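Local coordinates for protein nucleoporin nup120 (Schizosaccharomyces pombe, PDB 4GQ2) that serves as a structural component of the nuclear pore complex, and may also take part in docking transiently associated nuclear transport factors, at residues E595-L600 and K688-I693; V732-E737 and I833-S838. One frame throughout, in Å; residues are numbered along the deposited sequence.

Interaction 1 of 2, residues E595-L600 and K688-I693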
ATOM      1  N   GLU A 595      -0.034  -7.379 -17.917  1.00 29.28           N
ATOM      2  CA  GLU A 595       1.113  -7.863 -18.685  1.00 35.86           C
ATOM      3  C   GLU A 595       1.930  -6.700 -19.243  1.00 45.09           C
ATOM      4  O   GLU A 595       3.165  -6.760 -19.295  1.00 42.94           O
ATOM      5  CB  GLU A 595       0.660  -8.795 -19.816  1.00 46.52           C
ATOM      6  CG  GLU A 595       0.047 -10.096 -19.319  1.00 52.45           C
ATOM      7  CD  GLU A 595      -0.247 -11.090 -20.427  1.00 64.30           C
ATOM      8  OE1 GLU A 595      -1.285 -10.937 -21.112  1.00 57.71           O
ATOM      9  OE2 GLU A 595       0.549 -12.042 -20.593  1.00 67.57           O
ATOM     10  N   ILE A 596       1.226  -5.642 -19.652  1.00 40.50           N
ATOM     11  CA  ILE A 596       1.849  -4.443 -20.193  1.00 36.59           C
ATOM     12  C   ILE A 596       2.713  -3.740 -19.133  1.00 39.13           C
ATOM     13  O   ILE A 596       3.857  -3.337 -19.409  1.00 40.55           O
ATOM     14  CB  ILE A 596       0.786  -3.506 -20.797  1.00 36.28           C
ATOM     15  CG1 ILE A 596       0.366  -4.030 -22.172  1.00 38.33           C
ATOM     16  CG2 ILE A 596       1.303  -2.081 -20.908  1.00 34.14           C
ATOM     17  CD1 ILE A 596      -0.882  -3.376 -22.738  1.00 40.87           C
ATOM     18  N   ARG A 597       2.183  -3.627 -17.920  1.00 31.65           N
ATOM     19  CA  ARG A 597       2.910  -2.961 -16.847  1.00 35.71           C
ATOM     20  C   ARG A 597       4.148  -3.748 -16.411  1.00 36.20           C
ATOM     21  O   ARG A 597       5.167  -3.162 -16.047  1.00 43.83           O
ATOM     22  CB  ARG A 597       1.977  -2.648 -15.684  1.00 36.47           C
ATOM     23  CG  ARG A 597       0.891  -1.665 -16.097  1.00 33.70           C
ATOM     24  CD  ARG A 597      -0.136  -1.400 -15.002  1.00 33.03           C
ATOM     25  NE  ARG A 597      -1.032  -0.340 -15.450  1.00 40.09           N
ATOM     26  CZ  ARG A 597      -2.292  -0.182 -15.063  1.00 38.88           C
ATOM     27  NH1 ARG A 597      -2.842  -1.013 -14.196  1.00 38.28           N
ATOM     28  NH2 ARG A 597      -3.009   0.821 -15.555  1.00 35.48           N
ATOM     29  N   TYR A 598       4.063  -5.071 -16.495  1.00 35.57           N
ATOM     30  CA  TYR A 598       5.214  -5.938 -16.271  1.00 29.57           C
ATOM     31  C   TYR A 598       6.291  -5.740 -17.345  1.00 28.19           C
ATOM     32  O   TYR A 598       7.469  -5.709 -17.031  1.00 30.88           O
ATOM     33  CB  TYR A 598       4.773  -7.410 -16.215  1.00 28.28           C
ATOM     34  CG  TYR A 598       5.934  -8.377 -16.163  1.00 29.18           C
ATOM     35  CD1 TYR A 598       6.586  -8.772 -17.332  1.00 29.06           C
ATOM     36  CD2 TYR A 598       6.396  -8.887 -14.941  1.00 29.99           C
ATOM     37  CE1 TYR A 598       7.660  -9.650 -17.295  1.00 36.48           C
ATOM     38  CE2 TYR A 598       7.468  -9.771 -14.894  1.00 31.00           C
ATOM     39  CZ  TYR A 598       8.092 -10.148 -16.071  1.00 39.01           C
ATOM     40  OH  TYR A 598       9.150 -11.023 -16.034  1.00 51.87           O
ATOM     41  N   SER A 599       5.883  -5.616 -18.609  1.00 32.78           N
ATOM     42  CA  SER A 599       6.803  -5.268 -19.693  1.00 32.60           C
ATOM     43  C   SER A 599       7.422  -3.873 -19.510  1.00 37.49           C
ATOM     44  O   SER A 599       8.615  -3.688 -19.766  1.00 34.96           O
ATOM     45  CB  SER A 599       6.093  -5.311 -21.044  1.00 30.50           C
ATOM     46  OG  SER A 599       5.662  -6.611 -21.347  1.00 36.36           O
ATOM     47  N   LEU A 600       6.615  -2.900 -19.080  1.00 32.70           N
ATOM     48  CA  LEU A 600       7.115  -1.523 -18.907  1.00 38.39           C
ATOM     49  C   LEU A 600       8.072  -1.456 -17.734  1.00 38.66           C
ATOM     50  O   LEU A 600       9.093  -0.771 -17.793  1.00 38.12           O
ATOM     51  CB  LEU A 600       5.973  -0.503 -18.734  1.00 28.99           C
ATOM     52  CG  LEU A 600       5.052  -0.270 -19.935  1.00 28.99           C
ATOM     53  CD1 LEU A 600       3.849   0.584 -19.560  1.00 27.36           C
ATOM     54  CD2 LEU A 600       5.826   0.370 -21.082  1.00 33.17           C
ATOM     55  N   LYS A 688      -4.505   8.154 -12.448  1.00 33.78           N
ATOM     56  CA  LYS A 688      -4.902   8.834 -13.676  1.00 32.02           C
ATOM     57  C   LYS A 688      -3.675   9.204 -14.509  1.00 31.42           C
ATOM     58  O   LYS A 688      -3.670   9.023 -15.718  1.00 32.27           O
ATOM     59  CB  LYS A 688      -5.799  10.035 -13.375  1.00 35.75           C
ATOM     60  CG  LYS A 688      -7.009   9.662 -12.528  1.00 39.69           C
ATOM     61  CD  LYS A 688      -8.113  10.705 -12.589  1.00 59.15           C
ATOM     62  CE  LYS A 688      -9.388  10.217 -11.909  1.00 41.80           C
ATOM     63  NZ  LYS A 688      -9.312  10.404 -10.433  1.00 49.43           N
ATOM     64  N   PHE A 689      -2.614   9.664 -13.857  1.00 33.64           N
ATOM     65  CA  PHE A 689      -1.352   9.878 -14.566  1.00 36.33           C
ATOM     66  C   PHE A 689      -0.835   8.620 -15.277  1.00 36.57           C
ATOM     67  O   PHE A 689      -0.517   8.671 -16.467  1.00 46.00           O
ATOM     68  CB  PHE A 689      -0.281  10.491 -13.648  1.00 39.28           C
ATOM     69  CG  PHE A 689      -0.254  11.993 -13.680  1.00 37.06           C
ATOM     70  CD1 PHE A 689       0.050  12.668 -14.857  1.00 37.65           C
ATOM     71  CD2 PHE A 689      -0.531  12.733 -12.542  1.00 33.35           C
ATOM     72  CE1 PHE A 689       0.069  14.054 -14.896  1.00 40.14           C
ATOM     73  CE2 PHE A 689      -0.505  14.120 -12.572  1.00 40.78           C
ATOM     74  CZ  PHE A 689      -0.203  14.782 -13.750  1.00 37.73           C
ATOM     75  N   GLN A 690      -0.766   7.501 -14.553  1.00 37.22           N
ATOM     76  CA  GLN A 690      -0.296   6.217 -15.110  1.00 29.78           C
ATOM     77  C   GLN A 690      -1.084   5.770 -16.346  1.00 29.24           C
ATOM     78  O   GLN A 690      -0.500   5.424 -17.373  1.00 32.46           O
ATOM     79  CB  GLN A 690      -0.327   5.118 -14.041  1.00 25.74           C
ATOM     80  CG  GLN A 690       0.071   3.742 -14.562  1.00 28.64           C
ATOM     81  CD  GLN A 690       0.014   2.656 -13.500  1.00 28.34           C
ATOM     82  OE1 GLN A 690       1.018   2.003 -13.211  1.00 32.71           O
ATOM     83  NE2 GLN A 690      -1.145   2.474 -12.904  1.00 27.10           N
ATOM     84  N   VAL A 691      -2.405   5.763 -16.234  1.00 25.80           N
ATOM     85  CA  VAL A 691      -3.279   5.437 -17.366  1.00 27.33           C
ATOM     86  C   VAL A 691      -3.055   6.417 -18.535  1.00 34.01           C
ATOM     87  O   VAL A 691      -2.987   6.001 -19.699  1.00 37.14           O
ATOM     88  CB  VAL A 691      -4.760   5.392 -16.903  1.00 35.44           C
ATOM     89  CG1 VAL A 691      -5.740   5.425 -18.073  1.00 29.90           C
ATOM     90  CG2 VAL A 691      -4.994   4.170 -16.008  1.00 26.58           C
ATOM     91  N   SER A 692      -2.893   7.703 -18.220  1.00 29.15           N
ATOM     92  CA  SER A 692      -2.649   8.717 -19.239  1.00 33.68           C
ATOM     93  C   SER A 692      -1.326   8.469 -19.976  1.00 34.29           C
ATOM     94  O   SER A 692      -1.293   8.412 -21.208  1.00 34.96           O
ATOM     95  CB  SER A 692      -2.675  10.116 -18.611  1.00 39.46           C
ATOM     96  OG  SER A 692      -2.053  11.077 -19.447  1.00 47.37           O
ATOM     97  N   ILE A 693      -0.246   8.329 -19.210  1.00 29.50           N
ATOM     98  CA  ILE A 693       1.088   8.072 -19.751  1.00 30.38           C
ATOM     99  C   ILE A 693       1.111   6.808 -20.602  1.00 34.65           C
ATOM    100  O   ILE A 693       1.698   6.788 -21.689  1.00 35.84           O
ATOM    101  CB  ILE A 693       2.122   7.933 -18.610  1.00 32.45           C
ATOM    102  CG1 ILE A 693       2.338   9.284 -17.925  1.00 27.68           C
ATOM    103  CG2 ILE A 693       3.438   7.370 -19.138  1.00 30.05           C
ATOM    104  CD1 ILE A 693       2.787   9.180 -16.479  1.00 30.73           C
TER
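Arg597 lays its guanidinium flat against the side-chain amide of Gln690, a stacked pair that spans two helices, 590-605 and 672-703, in the helical part of this nucleoporin. The two planes lie only 7° apart, and Gln690 NE2 sits over the centre of the guanidinium, 3.6 Å from Arg597 CZ. Gln690 CD lies 3.7 Å from Arg597 NE, so the amide also overlaps the inner end of the group. This face-to-face placement leaves the guanidinium N-H bonds directed outward at its edge, where Arg597 NE forms a salt bridge with Glu694, one turn beyond Gln690 on the same helix.

Extended chains on both sides bridge a wide gap, for the closest pair of CA atoms, Arg597 CA and Gln690 CA, are 9.9 Å apart. Arg597 runs straight from CG to NE after leaving its helix with CG anti to the carbonyl carbon (chi1 -64°). Gln690 reaches back with CG anti to its own backbone N (chi1 177°) and an equally straight chain, while its OE1 is probably hydrogen-bonded to Ser733 of helix 719-739. Such a bond would help to hold the amide parallel to the guanidinium. Replacing Arg597 with an alanine would probably leave Glu694 without this charged mate and the face of the Gln690 amide without its stacked partner. The contact is small, 121 Å² in all, and at the edge of the guanidinium, near its plane, Val691 CG2 packs 3.9 Å from Arg597 NH2.

Interaction 2 of 2, residues V732-E737 and I833-S838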
ATOM      1  N   VAL A 732       5.857   7.377 -11.471  1.00 30.74           N
ATOM      2  CA  VAL A 732       4.455   7.235 -11.118  1.00 33.04           C
ATOM      3  C   VAL A 732       4.138   5.817 -10.610  1.00 33.10           C
ATOM      4  O   VAL A 732       3.556   5.660  -9.535  1.00 37.83           O
ATOM      5  CB  VAL A 732       3.554   7.673 -12.298  1.00 31.41           C
ATOM      6  CG1 VAL A 732       2.128   7.193 -12.111  1.00 31.93           C
ATOM      7  CG2 VAL A 732       3.597   9.195 -12.446  1.00 31.46           C
ATOM      8  N   SER A 733       4.551   4.798 -11.362  1.00 30.18           N
ATOM      9  CA  SER A 733       4.303   3.400 -10.987  1.00 31.75           C
ATOM     10  C   SER A 733       5.048   3.022  -9.718  1.00 30.72           C
ATOM     11  O   SER A 733       4.529   2.283  -8.892  1.00 33.15           O
ATOM     12  CB  SER A 733       4.660   2.440 -12.131  1.00 33.74           C
ATOM     13  OG  SER A 733       3.926   2.761 -13.306  1.00 35.30           O
ATOM     14  N   PHE A 734       6.263   3.539  -9.563  1.00 28.04           N
ATOM     15  CA  PHE A 734       7.001   3.409  -8.313  1.00 29.85           C
ATOM     16  C   PHE A 734       6.180   3.905  -7.112  1.00 36.58           C
ATOM     17  O   PHE A 734       5.939   3.158  -6.152  1.00 38.33           O
ATOM     18  CB  PHE A 734       8.346   4.126  -8.434  1.00 27.48           C
ATOM     19  CG  PHE A 734       9.032   4.380  -7.127  1.00 25.88           C
ATOM     20  CD1 PHE A 734       9.649   3.347  -6.439  1.00 25.60           C
ATOM     21  CD2 PHE A 734       9.106   5.678  -6.609  1.00 26.64           C
ATOM     22  CE1 PHE A 734      10.303   3.588  -5.236  1.00 30.12           C
ATOM     23  CE2 PHE A 734       9.752   5.925  -5.407  1.00 25.60           C
ATOM     24  CZ  PHE A 734      10.348   4.878  -4.718  1.00 28.53           C
ATOM     25  N   LEU A 735       5.714   5.146  -7.180  1.00 28.06           N
ATOM     26  CA  LEU A 735       4.895   5.702  -6.103  1.00 27.84           C
ATOM     27  C   LEU A 735       3.567   4.973  -5.869  1.00 32.49           C
ATOM     28  O   LEU A 735       3.111   4.869  -4.728  1.00 31.66           O
ATOM     29  CB  LEU A 735       4.670   7.201  -6.295  1.00 26.09           C
ATOM     30  CG  LEU A 735       5.948   8.041  -6.146  1.00 30.73           C
ATOM     31  CD1 LEU A 735       5.715   9.450  -6.655  1.00 28.99           C
ATOM     32  CD2 LEU A 735       6.445   8.070  -4.704  1.00 26.79           C
ATOM     33  N   LEU A 736       2.952   4.465  -6.937  1.00 33.68           N
ATOM     34  CA  LEU A 736       1.727   3.674  -6.800  1.00 30.14           C
ATOM     35  C   LEU A 736       1.993   2.385  -5.998  1.00 30.78           C
ATOM     36  O   LEU A 736       1.143   1.935  -5.225  1.00 26.79           O
ATOM     37  CB  LEU A 736       1.084   3.374  -8.170  1.00 31.59           C
ATOM     38  CG  LEU A 736       0.345   4.575  -8.784  1.00 31.44           C
ATOM     39  CD1 LEU A 736      -0.124   4.304 -10.203  1.00 30.42           C
ATOM     40  CD2 LEU A 736      -0.836   4.992  -7.919  1.00 33.84           C
ATOM     41  N   GLU A 737       3.189   1.828  -6.156  1.00 31.01           N
ATOM     42  CA  GLU A 737       3.608   0.686  -5.358  1.00 35.24           C
ATOM     43  C   GLU A 737       3.831   1.099  -3.899  1.00 32.57           C
ATOM     44  O   GLU A 737       3.751   0.272  -2.996  1.00 42.28           O
ATOM     45  CB  GLU A 737       4.860   0.029  -5.959  1.00 40.56           C
ATOM     46  CG  GLU A 737       4.859  -1.492  -5.859  1.00 54.86           C
ATOM     47  CD  GLU A 737       6.174  -2.140  -6.280  1.00 66.76           C
ATOM     48  OE1 GLU A 737       6.783  -2.850  -5.439  1.00 53.48           O
ATOM     49  OE2 GLU A 737       6.591  -1.951  -7.447  1.00 57.84           O
ATOM     50  N   ILE A 833      13.366  -2.397  -4.156  1.00 31.24           N
ATOM     51  CA  ILE A 833      14.752  -2.396  -4.639  1.00 31.11           C
ATOM     52  C   ILE A 833      14.910  -2.484  -6.163  1.00 30.94           C
ATOM     53  O   ILE A 833      15.901  -2.014  -6.706  1.00 39.31           O
ATOM     54  CB  ILE A 833      15.594  -3.491  -3.937  1.00 43.24           C
ATOM     55  CG1 ILE A 833      17.079  -3.092  -3.917  1.00 32.73           C
ATOM     56  CG2 ILE A 833      15.319  -4.882  -4.537  1.00 35.28           C
ATOM     57  CD1 ILE A 833      17.922  -3.916  -2.971  1.00 38.58           C
ATOM     58  N   GLY A 834      13.929  -3.057  -6.855  1.00 30.68           N
ATOM     59  CA  GLY A 834      14.017  -3.214  -8.309  1.00 29.50           C
ATOM     60  C   GLY A 834      13.844  -1.916  -9.087  1.00 32.07           C
ATOM     61  O   GLY A 834      14.108  -1.869 -10.276  1.00 34.00           O
ATOM     62  N   TRP A 835      13.407  -0.864  -8.402  1.00 31.31           N
ATOM     63  CA  TRP A 835      13.215   0.465  -8.993  1.00 32.92           C
ATOM     64  C   TRP A 835      14.458   1.315  -8.972  1.00 37.55           C
ATOM     65  O   TRP A 835      14.557   2.276  -9.745  1.00 30.67           O
ATOM     66  CB  TRP A 835      12.109   1.208  -8.255  1.00 25.19           C
ATOM     67  CG  TRP A 835      10.737   0.623  -8.436  1.00 27.94           C
ATOM     68  CD1 TRP A 835       9.986  -0.071  -7.500  1.00 31.44           C
ATOM     69  CD2 TRP A 835       9.893   0.664  -9.650  1.00 24.72           C
ATOM     70  NE1 TRP A 835       8.768  -0.444  -8.029  1.00 30.35           N
ATOM     71  CE2 TRP A 835       8.650  -0.033  -9.309  1.00 26.17           C
ATOM     72  CE3 TRP A 835      10.036   1.198 -10.922  1.00 23.98           C
ATOM     73  CZ2 TRP A 835       7.608  -0.167 -10.217  1.00 25.47           C
ATOM     74  CZ3 TRP A 835       8.982   1.049 -11.832  1.00 25.21           C
ATOM     75  CH2 TRP A 835       7.800   0.377 -11.489  1.00 22.14           C
ATOM     76  N   LEU A 836      15.401   0.998  -8.077  1.00 33.88           N
ATOM     77  CA  LEU A 836      16.656   1.764  -7.975  1.00 32.33           C
ATOM     78  C   LEU A 836      17.460   1.605  -9.249  1.00 33.91           C
ATOM     79  O   LEU A 836      17.580   0.499  -9.773  1.00 37.26           O
ATOM     80  CB  LEU A 836      17.486   1.330  -6.763  1.00 28.75           C
ATOM     81  CG  LEU A 836      17.010   1.803  -5.387  1.00 29.81           C
ATOM     82  CD1 LEU A 836      17.704   1.014  -4.290  1.00 26.36           C
ATOM     83  CD2 LEU A 836      17.237   3.302  -5.200  1.00 30.58           C
ATOM     84  N   ASN A 837      17.992   2.714  -9.759  1.00 31.45           N
ATOM     85  CA  ASN A 837      18.717   2.697 -11.025  1.00 30.88           C
ATOM     86  C   ASN A 837      20.191   2.315 -10.847  1.00 34.18           C
ATOM     87  O   ASN A 837      20.572   1.826  -9.787  1.00 41.36           O
ATOM     88  CB  ASN A 837      18.543   4.034 -11.779  1.00 41.06           C
ATOM     89  CG  ASN A 837      19.155   5.231 -11.047  1.00 38.21           C
ATOM     90  OD1 ASN A 837      20.026   5.096 -10.184  1.00 40.00           O
ATOM     91  ND2 ASN A 837      18.710   6.418 -11.419  1.00 44.19           N
ATOM     92  N   SER A 838      21.011   2.561 -11.870  1.00 39.13           N
ATOM     93  CA  SER A 838      22.412   2.119 -11.898  1.00 38.74           C
ATOM     94  C   SER A 838      23.466   3.145 -11.465  1.00 38.92           C
ATOM     95  O   SER A 838      24.651   2.854 -11.529  1.00 45.49           O
ATOM     96  CB  SER A 838      22.764   1.603 -13.285  1.00 41.74           C
ATOM     97  OG  SER A 838      22.046   0.418 -13.554  1.00 62.50           O
TER
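Trp835 presents one face of its indole to Phe734 and its N-H edge to Glu737, joining the loop between helices 826-832 and 840-852 to the flank of helix 719-739. The aromatic pair is T-shaped (edge-to-face): the edge of Phe734 is directed at the five-membered ring of Trp835, with the planes at 69° and the centroids 5.2 Å apart. Its closest point is Phe734 CD1, 3.5 Å from Trp835 CG. With CG anti to the backbone N (chi1 164°), the phenyl ring is carried to the pyrrole end of the indole, while Phe734 CB stays over the indole face. There Phe734 CB makes a CH-pi contact, 4.2 Å from the centroid of the five-membered ring and nearly above it. At the far end of the indole, Ser733 CB approaches Trp835 CH2 to 3.8 Å.

Glu737 extends beyond CG to bring its carboxylate to the pyrrole nitrogen. Trp835 NE1 donates to Glu737 OE2 over 2.7 Å with an N-H...O angle of 153°. The acceptor lies almost in the indole plane, whereas the donor stands well above the carboxylate plane. Arg601, Val604 and Gln605 of helix 590-605 also touch the buried indole, so a tryptophan from an inter-helix loop of the HEAT-repeat region is inserted against two earlier helices. Its one polar hydrogen is thus paired with a carboxylate, and bond and ring packing together probably restrict both the tilt and the rotation of the indole.

Helix 719-739 connects the two contacts, whose centres lie 13 Å apart. It supplies one side of interaction 2 and packs against helix 672-703, which carries 688-693 of interaction 1. The join is direct: the probable bond between Gln690 OE1 and Ser733 OG, 3.0 Å long, is shared by both contacts, and Gln690 CB packs 3.7 Å from Val732 CG1. Helix 590-605 also serves both, carrying 595-600 and touching Trp835 through Arg601, Val604 and Gln605 near its C-terminal end. Along the chain the contacts come in series, interaction 1 closing before interaction 2 opens. Together they tie three helices to a loop of the HEAT-repeat region, consistent with a continuous helical scaffold in this pore component.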